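Local coordinates for protein putative methyltransferase (Porphyromonas gingivalis, PDB 3LL7) that probably transfers methyl groups to a substrate not yet identified, pairing a methyltransferase-like fold with a ferredoxin-like and a THUMP-like region, at residues A[288-293]-A[394-399]. Residues are numbered along the deposited sequence; the frame is centred on the assembly and turned at random.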
loop_
_atom_site.group_PDB
_atom_site.type_symbol
_atom_site.label_atom_id
_atom_site.label_comp_id
_atom_site.label_asym_id
_atom_site.label_seq_id
_atom_site.Cartn_x
_atom_site.Cartn_y
_atom_site.Cartn_z
ATOM N N ASP A 288 -28.362 10.808 -16.862
ATOM C CA ASP A 288 -28.497 10.176 -18.151
ATOM C C ASP A 288 -27.562 10.818 -19.151
ATOM O O ASP A 288 -27.295 10.246 -20.224
ATOM C CB ASP A 288 -29.927 10.323 -18.669
ATOM C CG ASP A 288 -30.893 9.405 -17.974
ATOM O OD1 ASP A 288 -30.429 8.443 -17.355
ATOM O OD2 ASP A 288 -32.124 9.636 -18.047
ATOM N N SER A 289 -27.076 12.014 -18.803
ATOM C CA SER A 289 -26.311 12.831 -19.741
ATOM C C SER A 289 -24.968 13.257 -19.154
ATOM O O SER A 289 -24.793 13.356 -17.926
ATOM C CB SER A 289 -27.124 14.061 -20.181
ATOM O OG SER A 289 -27.440 14.847 -19.045
ATOM N N ILE A 290 -24.014 13.490 -20.049
ATOM C CA ILE A 290 -22.656 13.826 -19.647
ATOM C C ILE A 290 -22.504 15.327 -19.604
ATOM O O ILE A 290 -23.129 16.041 -20.390
ATOM C CB ILE A 290 -21.599 13.137 -20.604
ATOM C CG1 ILE A 290 -20.220 12.955 -19.928
ATOM C CG2 ILE A 290 -21.460 13.887 -21.911
ATOM C CD1 ILE A 290 -20.223 11.971 -18.713
ATOM N N ASP A 291 -21.670 15.812 -18.693
ATOM C CA ASP A 291 -21.371 17.229 -18.608
ATOM C C ASP A 291 -19.929 17.486 -19.090
ATOM O O ASP A 291 -19.224 16.573 -19.553
ATOM C CB ASP A 291 -21.583 17.765 -17.166
ATOM C CG ASP A 291 -23.046 17.972 -16.796
ATOM O OD1 ASP A 291 -23.817 18.458 -17.632
ATOM O OD2 ASP A 291 -23.419 17.715 -15.613
ATOM N N LYS A 292 -19.492 18.724 -18.958
ATOM C CA LYS A 292 -18.220 19.178 -19.515
ATOM C C LYS A 292 -17.026 18.491 -18.890
ATOM O O LYS A 292 -16.067 18.168 -19.576
ATOM C CB LYS A 292 -18.061 20.682 -19.248
ATOM C CG LYS A 292 -16.822 21.290 -19.898
ATOM C CD LYS A 292 -16.785 22.825 -19.748
ATOM C CE LYS A 292 -15.536 23.369 -20.408
ATOM N NZ LYS A 292 -15.079 24.595 -19.681
ATOM N N TYR A 293 -17.048 18.363 -17.568
ATOM C CA TYR A 293 -15.940 17.713 -16.845
ATOM C C TYR A 293 -16.278 16.295 -16.417
ATOM O O TYR A 293 -17.418 15.982 -16.021
ATOM C CB TYR A 293 -15.512 18.602 -15.643
ATOM C CG TYR A 293 -14.965 19.938 -16.115
ATOM C CD1 TYR A 293 -13.671 20.030 -16.611
ATOM C CD2 TYR A 293 -15.753 21.112 -16.082
ATOM C CE1 TYR A 293 -13.153 21.261 -17.076
ATOM C CE2 TYR A 293 -15.235 22.358 -16.546
ATOM C CZ TYR A 293 -13.940 22.409 -17.024
ATOM O OH TYR A 293 -13.409 23.604 -17.486
ATOM N N THR A 394 -18.268 3.252 -20.503
ATOM C CA THR A 394 -19.032 3.357 -19.266
ATOM C C THR A 394 -20.519 3.253 -19.571
ATOM O O THR A 394 -20.895 3.038 -20.736
ATOM C CB THR A 394 -18.644 4.651 -18.485
ATOM O OG1 THR A 394 -19.180 4.612 -17.140
ATOM C CG2 THR A 394 -19.110 5.902 -19.207
ATOM N N THR A 395 -21.329 3.391 -18.516
ATOM C CA THR A 395 -22.779 3.233 -18.583
ATOM C C THR A 395 -23.425 4.405 -17.877
ATOM O O THR A 395 -23.050 4.742 -16.723
ATOM C CB THR A 395 -23.208 1.935 -17.895
ATOM O OG1 THR A 395 -22.491 0.838 -18.472
ATOM C CG2 THR A 395 -24.735 1.698 -18.063
HETATM N N MSE A 396 -24.402 5.026 -18.560
HETATM C CA MSE A 396 -25.135 6.166 -18.014
HETATM C C MSE A 396 -26.288 5.645 -17.127
HETATM O O MSE A 396 -26.540 4.443 -17.087
HETATM C CB MSE A 396 -25.696 7.056 -19.158
HETATM C CG MSE A 396 -24.638 7.480 -20.183
HETATM SE SE MSE A 396 -23.136 8.396 -19.364
HETATM C CE MSE A 396 -24.005 10.015 -18.795
ATOM N N ALA A 397 -26.994 6.558 -16.453
ATOM C CA ALA A 397 -27.929 6.179 -15.399
ATOM C C ALA A 397 -29.075 5.317 -15.913
ATOM O O ALA A 397 -29.618 4.506 -15.161
ATOM C CB ALA A 397 -28.480 7.428 -14.720
ATOM N N ASP A 398 -29.456 5.518 -17.183
ATOM C CA ASP A 398 -30.548 4.730 -17.795
ATOM C C ASP A 398 -30.102 3.404 -18.414
ATOM O O ASP A 398 -30.884 2.756 -19.110
ATOM C CB ASP A 398 -31.290 5.576 -18.854
ATOM C CG ASP A 398 -30.362 6.111 -19.960
ATOM O OD1 ASP A 398 -29.140 5.830 -19.988
ATOM O OD2 ASP A 398 -30.873 6.841 -20.839
ATOM N N GLY A 399 -28.848 3.033 -18.179
ATOM C CA GLY A 399 -28.280 1.771 -18.644
ATOM C C GLY A 399 -27.628 1.846 -20.019
ATOM O O GLY A 399 -27.117 0.827 -20.511
HETATM O O HOH W 1 -28.072 8.179 -21.578
#
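Asp288 and Ala397 bring their CA atoms within 4.9 Å where the loop 288-293 passes the type I turn from Met396 to Gly399, a turn closed by Gly399 N bonding Met396 O. Just beyond this point, the backbone of Ala397 also pairs with that of Thr287. The short methyl of Ala397 suits so close a passage, its CB lying 3.4 Å from Asp288 OD1. Met396, present as selenomethionine, is bent at both chi2 and chi3 (-68°), which brings its CE to 3.4 Å from Ser289 C, against the backbone of the loop. A flexible, unbranched side chain can fold in this way; its CE also approaches Ile290 CD1. Leu319 and Val402 line Met396, while Ile290 packs on Leu342 and Leu404. The turn is the hairpin connection between antiparallel strands 389-395 and 401-408 in the THUMP-like region, and the loop leads into strand 293-297 of the same mixed sheet. At the solvent-exposed end of the contact the carboxylates of Asp288 and Asp398 stack with planes 23° apart, OD1 of the former 3.9 Å from OD2 of the latter. Repulsion between them is probably eased by Lys400, which forms a salt bridge with Asp398 OD2. A water bridges the two segments, hydrogen-bonded to Asp288 O at 2.6 Å and to Asp398 OD1. Gly399, with phi at 90°, ends the turn where a CB would press against the preceding carbonyl oxygen.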